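Local coordinates for extracellular solute-binding protein, family 1 (Bifidobacterium longum subsp. infantis ATCC 15697, PDB 3QUF) that probably binds a solute outside the cell and hands it to a membrane transporter, as family 1 extracellular solute-binding proteins do, at residues Phe34-Lys39 with Ile86-Met91. Residues are numbered along the deposited sequence; the frame is centred on the assembly and turned at random.
Sequences FYSYFK and IFNLTM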
loop_
_atom_site.group_PDB
_atom_site.type_symbol
_atom_site.label_atom_id
_atom_site.label_comp_id
_atom_site.label_asym_id
_atom_site.label_seq_id
_atom_site.Cartn_x
_atom_site.Cartn_y
_atom_site.Cartn_z
ATOM N N PHE A 34 14.860 16.974 11.259
ATOM C CA PHE A 34 13.993 15.974 10.639
ATOM C C PHE A 34 12.841 16.731 10.040
ATOM O O PHE A 34 12.167 17.470 10.775
ATOM C CB PHE A 34 13.523 14.997 11.713
ATOM C CG PHE A 34 12.489 13.962 11.284
ATOM C CD1 PHE A 34 12.334 13.527 9.994
ATOM C CD2 PHE A 34 11.664 13.406 12.261
ATOM C CE1 PHE A 34 11.347 12.578 9.661
ATOM C CE2 PHE A 34 10.689 12.478 11.940
ATOM C CZ PHE A 34 10.520 12.074 10.673
ATOM N N TYR A 35 12.696 16.678 8.724
ATOM C CA TYR A 35 11.530 17.264 8.063
ATOM C C TYR A 35 10.609 16.099 7.813
ATOM O O TYR A 35 10.861 15.259 6.948
ATOM C CB TYR A 35 11.893 17.967 6.765
ATOM C CG TYR A 35 10.723 18.715 6.169
ATOM C CD1 TYR A 35 9.951 19.551 6.961
ATOM C CD2 TYR A 35 10.382 18.594 4.857
ATOM C CE1 TYR A 35 8.865 20.258 6.427
ATOM C CE2 TYR A 35 9.297 19.297 4.310
ATOM C CZ TYR A 35 8.543 20.105 5.108
ATOM O OH TYR A 35 7.492 20.850 4.622
ATOM N N SER A 36 9.549 16.026 8.605
ATOM C CA SER A 36 8.688 14.841 8.701
ATOM C C SER A 36 7.396 14.913 7.862
ATOM O O SER A 36 6.650 15.887 7.929
ATOM C CB SER A 36 8.299 14.632 10.158
ATOM O OG SER A 36 7.406 13.539 10.322
ATOM N N TYR A 37 7.170 13.887 7.065
ATOM C CA TYR A 37 5.887 13.698 6.361
ATOM C C TYR A 37 4.759 13.453 7.372
ATOM O O TYR A 37 3.598 13.807 7.154
ATOM C CB TYR A 37 6.005 12.518 5.453
ATOM C CG TYR A 37 4.744 12.067 4.788
ATOM C CD1 TYR A 37 4.259 12.721 3.685
ATOM C CD2 TYR A 37 4.024 11.040 5.327
ATOM C CE1 TYR A 37 3.082 12.278 3.068
ATOM C CE2 TYR A 37 2.856 10.584 4.734
ATOM C CZ TYR A 37 2.393 11.228 3.628
ATOM O OH TYR A 37 1.218 10.782 3.045
ATOM N N PHE A 38 5.127 12.818 8.468
ATOM C CA PHE A 38 4.166 12.417 9.507
ATOM C C PHE A 38 3.893 13.561 10.435
ATOM O O PHE A 38 4.790 14.315 10.833
ATOM C CB PHE A 38 4.756 11.226 10.264
ATOM C CG PHE A 38 4.918 10.019 9.412
ATOM C CD1 PHE A 38 3.822 9.267 9.049
ATOM C CD2 PHE A 38 6.160 9.687 8.840
ATOM C CE1 PHE A 38 3.982 8.167 8.221
ATOM C CE2 PHE A 38 6.285 8.608 8.016
ATOM C CZ PHE A 38 5.207 7.863 7.709
ATOM N N LYS A 39 2.622 13.685 10.813
ATOM C CA LYS A 39 2.227 14.679 11.766
ATOM C C LYS A 39 2.662 14.300 13.193
ATOM O O LYS A 39 2.982 13.147 13.484
ATOM C CB LYS A 39 0.727 14.879 11.697
ATOM C CG LYS A 39 0.286 15.545 10.361
ATOM C CD LYS A 39 -1.154 16.048 10.426
ATOM C CE LYS A 39 -1.356 17.248 9.477
ATOM N NZ LYS A 39 -1.025 16.840 8.074
ATOM N N ILE A 86 17.223 14.154 8.339
ATOM C CA ILE A 86 16.326 13.040 8.168
ATOM C C ILE A 86 15.074 13.550 7.468
ATOM O O ILE A 86 14.632 14.687 7.688
ATOM C CB ILE A 86 15.932 12.424 9.498
ATOM C CG1 ILE A 86 17.142 12.004 10.314
ATOM C CG2 ILE A 86 14.984 11.219 9.279
ATOM C CD1 ILE A 86 16.977 12.136 11.822
ATOM N N PHE A 87 14.565 12.735 6.577
ATOM C CA PHE A 87 13.378 13.074 5.814
ATOM C C PHE A 87 12.684 11.791 5.330
ATOM O O PHE A 87 13.198 10.672 5.516
ATOM C CB PHE A 87 13.693 14.048 4.683
ATOM C CG PHE A 87 14.767 13.573 3.779
ATOM C CD1 PHE A 87 14.487 12.721 2.732
ATOM C CD2 PHE A 87 16.099 13.935 4.031
ATOM C CE1 PHE A 87 15.535 12.239 1.916
ATOM C CE2 PHE A 87 17.120 13.465 3.210
ATOM C CZ PHE A 87 16.824 12.602 2.181
ATOM N N ASN A 88 11.555 11.945 4.656
ATOM C CA ASN A 88 10.813 10.792 4.179
ATOM C C ASN A 88 10.769 10.656 2.683
ATOM O O ASN A 88 10.620 11.645 1.961
ATOM C CB ASN A 88 9.366 10.867 4.712
ATOM C CG ASN A 88 9.269 10.656 6.202
ATOM O OD1 ASN A 88 8.896 11.549 6.957
ATOM N ND2 ASN A 88 9.658 9.425 6.674
ATOM N N LEU A 89 10.909 9.408 2.225
ATOM C CA LEU A 89 10.679 9.029 0.858
ATOM C C LEU A 89 9.257 8.499 0.801
ATOM O O LEU A 89 8.923 7.488 1.417
ATOM C CB LEU A 89 11.658 7.959 0.419
ATOM C CG LEU A 89 13.142 8.356 0.469
ATOM C CD1 LEU A 89 14.012 7.172 0.070
ATOM C CD2 LEU A 89 13.455 9.543 -0.409
ATOM N N THR A 90 8.417 9.235 0.108
ATOM C CA THR A 90 7.016 8.893 0.009
ATOM C C THR A 90 6.745 8.243 -1.335
ATOM O O THR A 90 7.618 8.209 -2.205
ATOM C CB THR A 90 6.134 10.100 0.150
ATOM O OG1 THR A 90 6.144 10.910 -1.051
ATOM C CG2 THR A 90 6.574 10.961 1.374
HETATM N N MSE A 91 5.511 7.758 -1.541
HETATM C CA MSE A 91 5.208 7.148 -2.835
HETATM C C MSE A 91 5.210 8.151 -3.971
HETATM O O MSE A 91 5.407 7.785 -5.161
HETATM C CB MSE A 91 3.867 6.385 -2.766
HETATM C CG MSE A 91 3.861 5.248 -1.716
HETATM SE SE MSE A 91 5.242 3.882 -1.972
HETATM C CE MSE A 91 6.613 4.486 -0.655
#
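Parallel strands 30-36 and 86-89 lie side by side in the sheet of one alpha/beta lobe of this solute-binding protein fold and splay apart where the chain turns out of the sheet at Tyr37. Phe34 and Ile86 pair in register, and Tyr35 N donates to Ile86 O at 3.0 Å. The Phe34 ring crosses the methyl branch of Ile86 at a slant, CD1 to CG2 at 3.6 Å, while Ile86 O lies in plane at the ring's edge. Beyond the paired residues, the Asn88 side chain bridges the widening gap: OD1 accepts the backbone N-H of Tyr37 at 2.9 Å in a fairly straight bond (162° at the hydrogen), with the donor tilted 18° from the amide's carbonyl plane. Asn88 CG stands anti to its own backbone carbonyl carbon (chi1 -69°), which carries the amide across to the turn. ND2 bonds to Gly302 O of strand 295-305, so both ends of this buried amide are satisfied and its rotation is fixed. ND2 also sits at the edge of the Phe38 ring, 3.7 Å from CE2, amide and ring nearly perpendicular. A leucine in its place would probably leave Tyr37 N and Gly302 O without their mates and the turn less firmly tied to the sheet. Tyr70 OH, from helix 67-79, bonds to both Tyr35 O and Asn88 N, linking the strands where they diverge. Farther along, Thr90 CG2 touches the Tyr37 ring, 3.7 Å from CD1.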